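Local coordinates for protein erythromycin C-12 hydroxylase (Saccharopolyspora erythraea, PDB 2JJN) that hydroxylates the macrolactone ring of erythromycin D at C-12 to give erythromycin C, working as a heme-dependent cytochrome P450 monooxygenase in antibiotic biosynthesis, at residues Arg117-Leu126 / Leu139-Glu150; Trp165-Asp175 / Phe389-Arg397. The protein carries 2 engineered substitutions. All blocks are in the same frame, centred on the assembly; numbering follows the deposited sequence.

Interaction 1. Residues Arg117-Leu126 / Leu139-Glu150; sequences RIRDVTRSLL and LAFPLPVTIVAE
Arg117 and Glu150 clamp one end of a roughly antiparallel helix pair, and branched aliphatic side chains fill the rest. These are the D and E helices of the P450 fold, part of its four-helix bundle; over 117-126 and 142-150 the axes approach to 10.1 Å at 145°. Arg117 turns its chain at chi2 (66°) and meets the extended Glu150 side-on: NE gives a bond of 2.8 Å to OE1, NH2 one of 2.8 Å to OE2. Both oxygens use their syn lone pairs, and the guanidinium and carboxylate planes are only 6° apart, so the two bonds fix the rotation of both groups. Asp120, one turn on, adds a weak bond to NH1, while CG2 of Val121 lies over one guanidinium face.

Deeper in, Ile147 places CD1 3.8 Å from CA of Ile118. Val121 touches CD1 of Leu143 through CG1, at 3.7 Å, and CG2 meets Thr146 CG2 tip to tip. At the far end the two methyls of Leu139 split their work: CD1 faces Leu125 CD1 and CD2 faces Leu126 CD2. Thr122 shows how a hydroxyl fits here. OG1 stands beside its own backbone N, opposite the carbonyl carbon, and donates to Ile118 O (2.8 Å) from the face of that carbonyl opposite Thr122 N, while Leu143 CD1 packs 3.4 Å from OG1.

Interaction 2. Residues Trp165-Asp175 / Phe389-Arg397; sequences WSGALVDIQMD and FEQIVLGTR
Leu169 and Gln391 come together, CA atoms 6.8 Å apart, where the short helix 165-171 runs out and Ile172 leaves helical geometry. The facing segment is an irregular loop with a classic gamma turn at Ile392 (phi 74°, psi -63°), in which Val393 N bonds to Gln391 O. Gln391 then reaches across with its amide. NE2 donates to both Leu169 O (2.8 Å) and Ile172 O (2.7 Å), each close to the amide plane, and OE1 accepts from Met174 N at 2.9 Å, so three bonds fix the rotation of the amide and which end is nitrogen. The price is a chi1 of 22°, well off a staggered value. A water bridges Leu169 O and Gln391 N.

Beside the amide, in one of two Met174 conformers, the Met174 and Ile392 side chains cross at about a right angle, SD against CG1. Phe389 takes Ser166 O at its ring edge, and its CZ nears Trp165 CZ3 in one of that residue's two conformers, while CG2 of Val170 sits over one face of the Arg397 guanidinium. Ile392 lies near substrate-binding Gln292, in keeping with the role of the F helix and C-terminal loop in walling P450 pockets. Helix 228-259 underlies Trp165, Leu169 and Val393 through Ile244; helix 180-206 receives Ile172 and Met174; strand 400-402 follows the loop.

From the N terminus, interaction 1 comes first: helix 115-127 is followed by strand 132-134 and helix 135-140, and the contact shuts this 12-residue connection. The chain continues through helix 142-152 to helix 165-171, where interaction 2 opens; its partner comes 213 residues later, after the long helices 180-206, 228-259 and 356-374 and heme-ligating Cys353. The two contacts are therefore in series, neither crossing nor nesting. They still touch, since Phe141 of interaction 1 packs its CE1 against Trp165 NE1 of interaction 2 in the Trp165 conformer modelled here, with His243 of helix 228-259 meeting both rings. Strands 132-134 and 400-402 pair, joining the connection of the first contact to the chain just beyond the second.

Interaction 1. Residues Arg117-Leu126 / Leu139-Glu150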
loop_
_atom_site.group_PDB
_atom_site.type_symbol
_atom_site.label_atom_id
_atom_site.label_comp_id
_atom_site.label_asym_id
_atom_site.label_seq_id
_atom_site.Cartn_x
_atom_site.Cartn_y
_atom_site.Cartn_z
ATOM N N ARG A 117 -2.137 -21.549 -2.126
ATOM C CA ARG A 117 -3.040 -20.932 -3.133
ATOM C C ARG A 117 -2.370 -19.741 -3.867
ATOM O O ARG A 117 -2.553 -19.536 -5.076
ATOM C CB ARG A 117 -4.404 -20.523 -2.515
ATOM C CG ARG A 117 -5.310 -19.844 -3.517
ATOM C CD ARG A 117 -5.751 -20.772 -4.633
ATOM N NE ARG A 117 -6.794 -20.119 -5.428
ATOM C CZ ARG A 117 -7.028 -20.343 -6.718
ATOM N NH1 ARG A 117 -6.321 -21.260 -7.382
ATOM N NH2 ARG A 117 -7.984 -19.659 -7.345
ATOM N N ILE A 118 -1.616 -18.938 -3.106
ATOM C CA ILE A 118 -0.901 -17.833 -3.697
ATOM C C ILE A 118 0.066 -18.371 -4.780
ATOM O O ILE A 118 0.170 -17.814 -5.875
ATOM C CB ILE A 118 -0.095 -17.030 -2.660
ATOM C CG1 ILE A 118 -1.079 -16.312 -1.704
ATOM C CG2 ILE A 118 0.781 -15.990 -3.347
ATOM C CD1 ILE A 118 -0.393 -15.771 -0.417
ATOM N N ARG A 119 0.772 -19.422 -4.435
ATOM C CA ARG A 119 1.734 -20.027 -5.354
ATOM C C ARG A 119 1.033 -20.617 -6.581
ATOM O O ARG A 119 1.484 -20.459 -7.715
ATOM C CB ARG A 119 2.582 -21.067 -4.656
ATOM C CG ARG A 119 3.818 -21.458 -5.535
ATOM C CD ARG A 119 4.731 -22.417 -4.761
ATOM N NE ARG A 119 5.158 -21.856 -3.487
ATOM C CZ ARG A 119 6.099 -20.902 -3.360
ATOM N NH1 ARG A 119 6.731 -20.370 -4.438
ATOM N NH2 ARG A 119 6.447 -20.510 -2.123
ATOM N N ASP A 120 -0.076 -21.297 -6.360
ATOM C CA ASP A 120 -0.864 -21.893 -7.444
ATOM C C ASP A 120 -1.361 -20.852 -8.435
ATOM O O ASP A 120 -1.193 -20.979 -9.637
ATOM C CB ASP A 120 -2.058 -22.604 -6.783
ATOM C CG ASP A 120 -2.974 -23.261 -7.793
ATOM O OD1 ASP A 120 -2.466 -24.095 -8.556
ATOM O OD2 ASP A 120 -4.212 -23.011 -7.782
ATOM N N VAL A 121 -2.017 -19.804 -7.935
ATOM C CA VAL A 121 -2.507 -18.724 -8.800
ATOM C C VAL A 121 -1.359 -18.088 -9.553
ATOM O O VAL A 121 -1.436 -17.899 -10.759
ATOM C CB VAL A 121 -3.245 -17.656 -7.925
ATOM C CG1 VAL A 121 -3.526 -16.385 -8.753
ATOM C CG2 VAL A 121 -4.540 -18.243 -7.355
ATOM N N THR A 122 -0.259 -17.789 -8.863
ATOM C CA THR A 122 0.901 -17.136 -9.508
ATOM C C THR A 122 1.483 -18.000 -10.603
ATOM O O THR A 122 1.691 -17.546 -11.739
ATOM C CB THR A 122 1.955 -16.859 -8.461
ATOM O OG1 THR A 122 1.444 -15.879 -7.527
ATOM C CG2 THR A 122 3.224 -16.308 -9.081
ATOM N N ARG A 123 1.686 -19.269 -10.288
ATOM C CA ARG A 123 2.321 -20.184 -11.255
ATOM C C ARG A 123 1.452 -20.374 -12.484
ATOM O O ARG A 123 1.961 -20.391 -13.631
ATOM C CB ARG A 123 2.579 -21.534 -10.595
ATOM C CG ARG A 123 3.475 -22.410 -11.452
ATOM C CD ARG A 123 3.991 -23.590 -10.673
ATOM N NE ARG A 123 4.930 -23.193 -9.627
ATOM C CZ ARG A 123 5.519 -24.049 -8.780
ATOM N NH1 ARG A 123 5.258 -25.360 -8.879
ATOM N NH2 ARG A 123 6.338 -23.646 -7.816
ATOM N N SER A 124 0.134 -20.485 -12.284
ATOM C CA SER A 124 -0.775 -20.636 -13.428
ATOM C C SER A 124 -0.888 -19.407 -14.280
ATOM O O SER A 124 -0.899 -19.520 -15.511
ATOM C CB SER A 124 -2.140 -21.042 -12.921
ATOM O OG SER A 124 -2.099 -22.391 -12.467
ATOM N N LEU A 125 -0.905 -18.244 -13.638
ATOM C CA LEU A 125 -1.004 -17.014 -14.432
ATOM C C LEU A 125 0.267 -16.827 -15.272
ATOM O O LEU A 125 0.215 -16.436 -16.435
ATOM C CB LEU A 125 -1.200 -15.810 -13.512
ATOM C CG LEU A 125 -2.567 -15.770 -12.784
ATOM C CD1 LEU A 125 -2.526 -14.573 -11.843
ATOM C CD2 LEU A 125 -3.715 -15.635 -13.772
ATOM N N LEU A 126 1.431 -17.047 -14.666
ATOM C CA LEU A 126 2.692 -16.841 -15.422
ATOM C C LEU A 126 2.881 -17.899 -16.518
ATOM O O LEU A 126 3.442 -17.594 -17.571
ATOM C CB LEU A 126 3.891 -16.883 -14.466
ATOM C CG LEU A 126 4.002 -15.651 -13.535
ATOM C CD1 LEU A 126 5.166 -15.866 -12.624
ATOM C CD2 LEU A 126 4.129 -14.373 -14.364
ATOM N N LEU A 139 -0.173 -10.521 -13.854
ATOM C CA LEU A 139 0.066 -11.060 -12.504
ATOM C C LEU A 139 -0.163 -10.048 -11.388
ATOM O O LEU A 139 -0.851 -10.362 -10.400
ATOM C CB LEU A 139 1.506 -11.593 -12.389
ATOM C CG LEU A 139 1.857 -12.153 -10.994
ATOM C CD1 LEU A 139 0.977 -13.350 -10.639
ATOM C CD2 LEU A 139 3.315 -12.573 -10.886
ATOM N N ALA A 140 0.436 -8.873 -11.484
ATOM C CA ALA A 140 0.523 -8.049 -10.253
ATOM C C ALA A 140 -0.846 -7.525 -9.893
ATOM O O ALA A 140 -1.162 -7.337 -8.717
ATOM C CB ALA A 140 1.509 -6.911 -10.409
ATOM N N PHE A 141 -1.672 -7.271 -10.900
ATOM C CA PHE A 141 -3.030 -6.796 -10.618
ATOM C C PHE A 141 -3.928 -7.954 -10.184
ATOM O O PHE A 141 -4.512 -7.890 -9.066
ATOM C CB PHE A 141 -3.635 -6.036 -11.806
ATOM C CG PHE A 141 -4.980 -5.439 -11.501
ATOM C CD1 PHE A 141 -5.062 -4.124 -11.028
ATOM C CD2 PHE A 141 -6.138 -6.196 -11.663
ATOM C CE1 PHE A 141 -6.319 -3.556 -10.753
ATOM C CE2 PHE A 141 -7.410 -5.658 -11.371
ATOM C CZ PHE A 141 -7.477 -4.338 -10.913
ATOM N N PRO A 142 -4.058 -9.036 -10.986
ATOM C CA PRO A 142 -4.989 -10.105 -10.582
ATOM C C PRO A 142 -4.641 -10.874 -9.295
ATOM O O PRO A 142 -5.545 -11.327 -8.583
ATOM C CB PRO A 142 -5.000 -11.076 -11.749
ATOM C CG PRO A 142 -3.902 -10.633 -12.691
ATOM C CD PRO A 142 -3.443 -9.284 -12.315
ATOM N N LEU A 143 -3.360 -11.092 -9.032
ATOM C CA LEU A 143 -3.011 -11.937 -7.902
ATOM C C LEU A 143 -3.613 -11.458 -6.590
ATOM O O LEU A 143 -4.341 -12.248 -5.978
ATOM C CB LEU A 143 -1.480 -12.127 -7.807
ATOM C CG LEU A 143 -1.031 -12.843 -6.538
ATOM C CD1 LEU A 143 -1.470 -14.349 -6.504
ATOM C CD2 LEU A 143 0.500 -12.705 -6.462
ATOM N N PRO A 144 -3.319 -10.207 -6.146
ATOM C CA PRO A 144 -3.821 -9.806 -4.821
ATOM C C PRO A 144 -5.334 -9.768 -4.750
ATOM O O PRO A 144 -5.894 -10.074 -3.664
ATOM C CB PRO A 144 -3.235 -8.401 -4.585
ATOM C CG PRO A 144 -2.482 -8.039 -5.840
ATOM C CD PRO A 144 -2.545 -9.136 -6.820
ATOM N N VAL A 145 -5.987 -9.390 -5.856
ATOM C CA VAL A 145 -7.478 -9.384 -5.935
ATOM C C VAL A 145 -8.039 -10.796 -5.694
ATOM O O VAL A 145 -9.005 -10.992 -4.921
ATOM C CB VAL A 145 -8.088 -8.884 -7.326
ATOM C CG1 VAL A 145 -7.616 -7.580 -7.722
ATOM C CG2 VAL A 145 -7.918 -9.877 -8.449
ATOM N N THR A 146 -7.449 -11.766 -6.390
ATOM C CA THR A 146 -7.920 -13.134 -6.367
ATOM C C THR A 146 -7.755 -13.659 -4.968
ATOM O O THR A 146 -8.693 -14.265 -4.407
ATOM C CB THR A 146 -7.145 -13.997 -7.404
ATOM O OG1 THR A 146 -7.538 -13.547 -8.703
ATOM C CG2 THR A 146 -7.514 -15.465 -7.282
ATOM N N ILE A 147 -6.583 -13.408 -4.391
ATOM C CA ILE A 147 -6.273 -13.936 -3.066
ATOM C C ILE A 147 -7.152 -13.330 -1.978
ATOM O O ILE A 147 -7.717 -14.073 -1.149
ATOM C CB ILE A 147 -4.769 -13.810 -2.775
ATOM C CG1 ILE A 147 -4.003 -14.671 -3.803
ATOM C CG2 ILE A 147 -4.409 -14.239 -1.358
ATOM C CD1 ILE A 147 -4.342 -16.180 -3.754
ATOM N N VAL A 148 -7.277 -12.011 -1.974
ATOM C CA VAL A 148 -8.033 -11.410 -0.854
ATOM C C VAL A 148 -9.526 -11.680 -1.035
ATOM O O VAL A 148 -10.250 -11.855 -0.025
ATOM C CB VAL A 148 -7.685 -9.905 -0.642
ATOM C CG1 VAL A 148 -8.692 -9.233 0.294
ATOM C CG2 VAL A 148 -6.269 -9.769 -0.102
ATOM N N ALA A 149 -10.017 -11.753 -2.271
ATOM C CA ALA A 149 -11.429 -12.122 -2.477
ATOM C C ALA A 149 -11.691 -13.526 -1.924
ATOM O O ALA A 149 -12.683 -13.752 -1.225
ATOM C CB ALA A 149 -11.841 -12.018 -3.932
ATOM N N GLU A 150 -10.773 -14.462 -2.148
ATOM C CA GLU A 150 -10.982 -15.820 -1.632
ATOM C C GLU A 150 -10.867 -15.857 -0.110
ATOM O O GLU A 150 -11.595 -16.601 0.602
ATOM C CB GLU A 150 -9.967 -16.767 -2.261
ATOM C CG GLU A 150 -10.311 -17.013 -3.711
ATOM C CD GLU A 150 -9.352 -17.971 -4.425
ATOM O OE1 GLU A 150 -8.410 -18.493 -3.770
ATOM O OE2 GLU A 150 -9.576 -18.188 -5.639
#

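Interaction 2. Residues Trp165-Asp175 / Phe389-Arg397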
loop_
_atom_site.group_PDB
_atom_site.type_symbol
_atom_site.label_atom_id
_atom_site.label_comp_id
_atom_site.label_asym_id
_atom_site.label_seq_id
_atom_site.Cartn_x
_atom_site.Cartn_y
_atom_site.Cartn_z
ATOM N N TRP A 165 -9.308 0.525 -8.908
ATOM C CA TRP A 165 -8.535 1.486 -8.137
ATOM C C TRP A 165 -7.520 2.208 -9.017
ATOM O O TRP A 165 -7.208 3.352 -8.752
ATOM C CB TRP A 165 -7.860 0.824 -6.920
ATOM C CG TRP A 165 -6.940 -0.318 -7.245
ATOM C CD1 TRP A 165 -7.231 -1.653 -7.159
ATOM C CD2 TRP A 165 -5.575 -0.231 -7.689
ATOM N NE1 TRP A 165 -6.132 -2.402 -7.523
ATOM C CE2 TRP A 165 -5.104 -1.558 -7.854
ATOM C CE3 TRP A 165 -4.701 0.834 -7.954
ATOM C CZ2 TRP A 165 -3.807 -1.847 -8.292
ATOM C CZ3 TRP A 165 -3.408 0.546 -8.389
ATOM C CH2 TRP A 165 -2.974 -0.790 -8.542
ATOM N N SER A 166 -6.987 1.535 -10.041
ATOM C CA SER A 166 -5.967 2.136 -10.901
ATOM C C SER A 166 -6.556 3.312 -11.666
ATOM O O SER A 166 -5.888 4.330 -11.867
ATOM C CB SER A 166 -5.355 1.105 -11.865
ATOM O OG SER A 166 -4.712 0.068 -11.133
ATOM N N GLY A 167 -7.823 3.184 -12.062
ATOM C CA GLY A 167 -8.491 4.272 -12.760
ATOM C C GLY A 167 -8.754 5.457 -11.851
ATOM O O GLY A 167 -8.524 6.606 -12.237
ATOM N N ALA A 168 -9.264 5.174 -10.652
ATOM C CA ALA A 168 -9.593 6.225 -9.678
ATOM C C ALA A 168 -8.336 7.042 -9.343
ATOM O O ALA A 168 -8.377 8.279 -9.249
ATOM C CB ALA A 168 -10.156 5.592 -8.406
ATOM N N LEU A 169 -7.212 6.337 -9.172
ATOM C CA LEU A 169 -5.962 6.993 -8.802
ATOM C C LEU A 169 -5.484 7.896 -9.918
ATOM O O LEU A 169 -4.755 8.858 -9.673
ATOM C CB LEU A 169 -4.870 5.946 -8.465
ATOM C CG LEU A 169 -5.065 5.038 -7.248
ATOM C CD1 LEU A 169 -3.806 4.222 -6.939
ATOM C CD2 LEU A 169 -5.483 5.827 -6.004
ATOM N N VAL A 170 -5.902 7.601 -11.152
ATOM C CA VAL A 170 -5.528 8.431 -12.289
ATOM C C VAL A 170 -6.558 9.531 -12.553
ATOM O O VAL A 170 -6.197 10.682 -12.866
ATOM C CB VAL A 170 -5.277 7.583 -13.571
ATOM C CG1 VAL A 170 -5.083 8.487 -14.785
ATOM C CG2 VAL A 170 -4.042 6.679 -13.371
ATOM N N ASP A 171 -7.834 9.177 -12.422
ATOM C CA ASP A 171 -8.927 10.066 -12.857
ATOM C C ASP A 171 -9.431 11.065 -11.816
ATOM O O ASP A 171 -9.890 12.173 -12.177
ATOM C CB ASP A 171 -10.086 9.233 -13.394
ATOM C CG ASP A 171 -9.781 8.669 -14.755
ATOM O OD1 ASP A 171 -10.017 7.467 -14.971
ATOM O OD2 ASP A 171 -9.275 9.444 -15.602
ATOM N N ILE A 172 -9.359 10.694 -10.542
ATOM C CA ILE A 172 -9.772 11.608 -9.490
ATOM C C ILE A 172 -8.578 12.445 -9.075
ATOM O O ILE A 172 -7.642 11.935 -8.489
ATOM C CB ILE A 172 -10.367 10.873 -8.249
ATOM C CG1 ILE A 172 -11.532 9.953 -8.661
ATOM C CG2 ILE A 172 -10.810 11.900 -7.198
ATOM C CD1 ILE A 172 -12.100 9.096 -7.553
ATOM N N GLN A 173 -8.652 13.730 -9.358
ATOM C CA GLN A 173 -7.602 14.692 -9.040
ATOM C C GLN A 173 -7.466 14.886 -7.537
ATOM O O GLN A 173 -8.429 15.236 -6.860
ATOM C CB GLN A 173 -7.956 16.021 -9.736
ATOM C CG GLN A 173 -6.762 17.012 -9.862
ATOM C CD GLN A 173 -5.576 16.538 -10.740
ATOM O OE1 GLN A 173 -5.562 15.431 -11.299
ATOM N NE2 GLN A 173 -4.561 17.400 -10.847
ATOM N N MET A 174 -6.276 14.674 -6.985
ATOM C CA MET A 174 -6.155 14.719 -5.539
ATOM C C MET A 174 -5.160 15.741 -4.972
ATOM O O MET A 174 -4.601 15.522 -3.883
ATOM C CB MET A 174 -5.947 13.309 -4.968
ATOM C CG MET A 174 -6.870 12.250 -5.583
ATOM S SD MET A 174 -6.668 10.611 -4.889
ATOM C CE MET A 174 -7.695 9.602 -5.949
ATOM N N ASP A 175 -5.008 16.868 -5.682
ATOM C CA ASP A 175 -4.074 17.969 -5.315
ATOM C C ASP A 175 -4.229 18.512 -3.890
ATOM O O ASP A 175 -3.226 18.750 -3.166
ATOM C CB ASP A 175 -4.293 19.175 -6.248
ATOM C CG ASP A 175 -4.586 18.781 -7.689
ATOM O OD1 ASP A 175 -4.001 17.791 -8.172
ATOM O OD2 ASP A 175 -5.403 19.479 -8.339
ATOM N N PHE A 389 2.027 6.305 -12.079
ATOM C CA PHE A 389 0.995 7.029 -11.332
ATOM C C PHE A 389 1.521 8.441 -11.027
ATOM O O PHE A 389 2.714 8.646 -10.711
ATOM C CB PHE A 389 0.648 6.298 -10.034
ATOM C CG PHE A 389 -0.107 5.027 -10.254
ATOM C CD1 PHE A 389 -1.460 5.046 -10.560
ATOM C CD2 PHE A 389 0.526 3.798 -10.208
ATOM C CE1 PHE A 389 -2.144 3.875 -10.776
ATOM C CE2 PHE A 389 -0.171 2.593 -10.426
ATOM C CZ PHE A 389 -1.529 2.657 -10.755
ATOM N N GLU A 390 0.661 9.440 -11.169
ATOM C CA GLU A 390 1.088 10.792 -10.891
ATOM C C GLU A 390 0.755 11.216 -9.473
ATOM O O GLU A 390 1.281 12.210 -8.970
ATOM C CB GLU A 390 0.395 11.768 -11.836
ATOM C CG GLU A 390 0.416 11.324 -13.287
ATOM C CD GLU A 390 0.683 12.454 -14.256
ATOM O OE1 GLU A 390 0.232 13.597 -14.005
ATOM O OE2 GLU A 390 1.353 12.188 -15.272
ATOM N N GLN A 391 -0.128 10.470 -8.829
ATOM C CA GLN A 391 -0.495 10.790 -7.457
ATOM C C GLN A 391 -0.665 9.570 -6.589
ATOM O O GLN A 391 -0.903 8.436 -7.073
ATOM C CB GLN A 391 -1.749 11.672 -7.416
ATOM C CG GLN A 391 -2.585 11.567 -8.663
ATOM C CD GLN A 391 -3.940 12.228 -8.533
ATOM O OE1 GLN A 391 -4.051 13.442 -8.283
ATOM N NE2 GLN A 391 -4.986 11.424 -8.694
ATOM N N ILE A 392 -0.563 9.840 -5.288
ATOM C CA ILE A 392 -0.924 8.902 -4.232
ATOM C C ILE A 392 0.096 7.767 -4.050
ATOM O O ILE A 392 0.710 7.673 -2.968
ATOM C CB ILE A 392 -2.354 8.337 -4.394
ATOM C CG1 ILE A 392 -3.375 9.496 -4.458
ATOM C CG2 ILE A 392 -2.672 7.336 -3.270
ATOM C CD1 ILE A 392 -3.255 10.529 -3.389
ATOM N N VAL A 393 0.267 6.935 -5.079
ATOM C CA VAL A 393 1.184 5.795 -5.002
ATOM C C VAL A 393 2.439 6.050 -5.809
ATOM O O VAL A 393 2.475 6.901 -6.727
ATOM C CB VAL A 393 0.514 4.470 -5.426
ATOM C CG1 VAL A 393 -0.694 4.149 -4.560
ATOM C CG2 VAL A 393 0.116 4.509 -6.905
ATOM N N LEU A 394 3.504 5.342 -5.432
ATOM C CA LEU A 394 4.758 5.410 -6.161
ATOM C C LEU A 394 4.930 4.141 -6.995
ATOM O O LEU A 394 5.288 3.103 -6.478
ATOM C CB LEU A 394 5.933 5.581 -5.160
ATOM C CG LEU A 394 7.285 5.765 -5.812
ATOM C CD1 LEU A 394 7.430 7.216 -6.329
ATOM C CD2 LEU A 394 8.438 5.479 -4.840
ATOM N N GLY A 395 4.638 4.201 -8.303
ATOM C CA GLY A 395 4.587 2.963 -9.079
ATOM C C GLY A 395 4.179 3.250 -10.506
ATOM O O GLY A 395 4.023 4.411 -10.899
ATOM N N THR A 396 4.014 2.163 -11.258
ATOM C CA THR A 396 3.581 2.338 -12.639
ATOM C C THR A 396 2.279 1.602 -12.883
ATOM O O THR A 396 2.009 0.549 -12.304
ATOM C CB THR A 396 4.654 1.894 -13.621
ATOM O OG1 THR A 396 4.902 0.504 -13.466
ATOM C CG2 THR A 396 5.967 2.689 -13.383
ATOM N N ARG A 397 1.490 2.155 -13.806
ATOM C CA ARG A 397 0.181 1.595 -14.102
ATOM C C ARG A 397 0.244 0.258 -14.857
ATOM O O ARG A 397 -0.608 -0.599 -14.694
ATOM C CB ARG A 397 -0.622 2.581 -14.946
ATOM C CG ARG A 397 -0.917 3.863 -14.170
ATOM C CD ARG A 397 -1.128 5.093 -15.067
ATOM N NE ARG A 397 -2.208 4.862 -16.015
ATOM C CZ ARG A 397 -2.471 5.653 -17.058
ATOM N NH1 ARG A 397 -1.746 6.740 -17.284
ATOM N NH2 ARG A 397 -3.476 5.349 -17.870
HETATM O O HOH W 1 -2.105 8.732 -10.472
#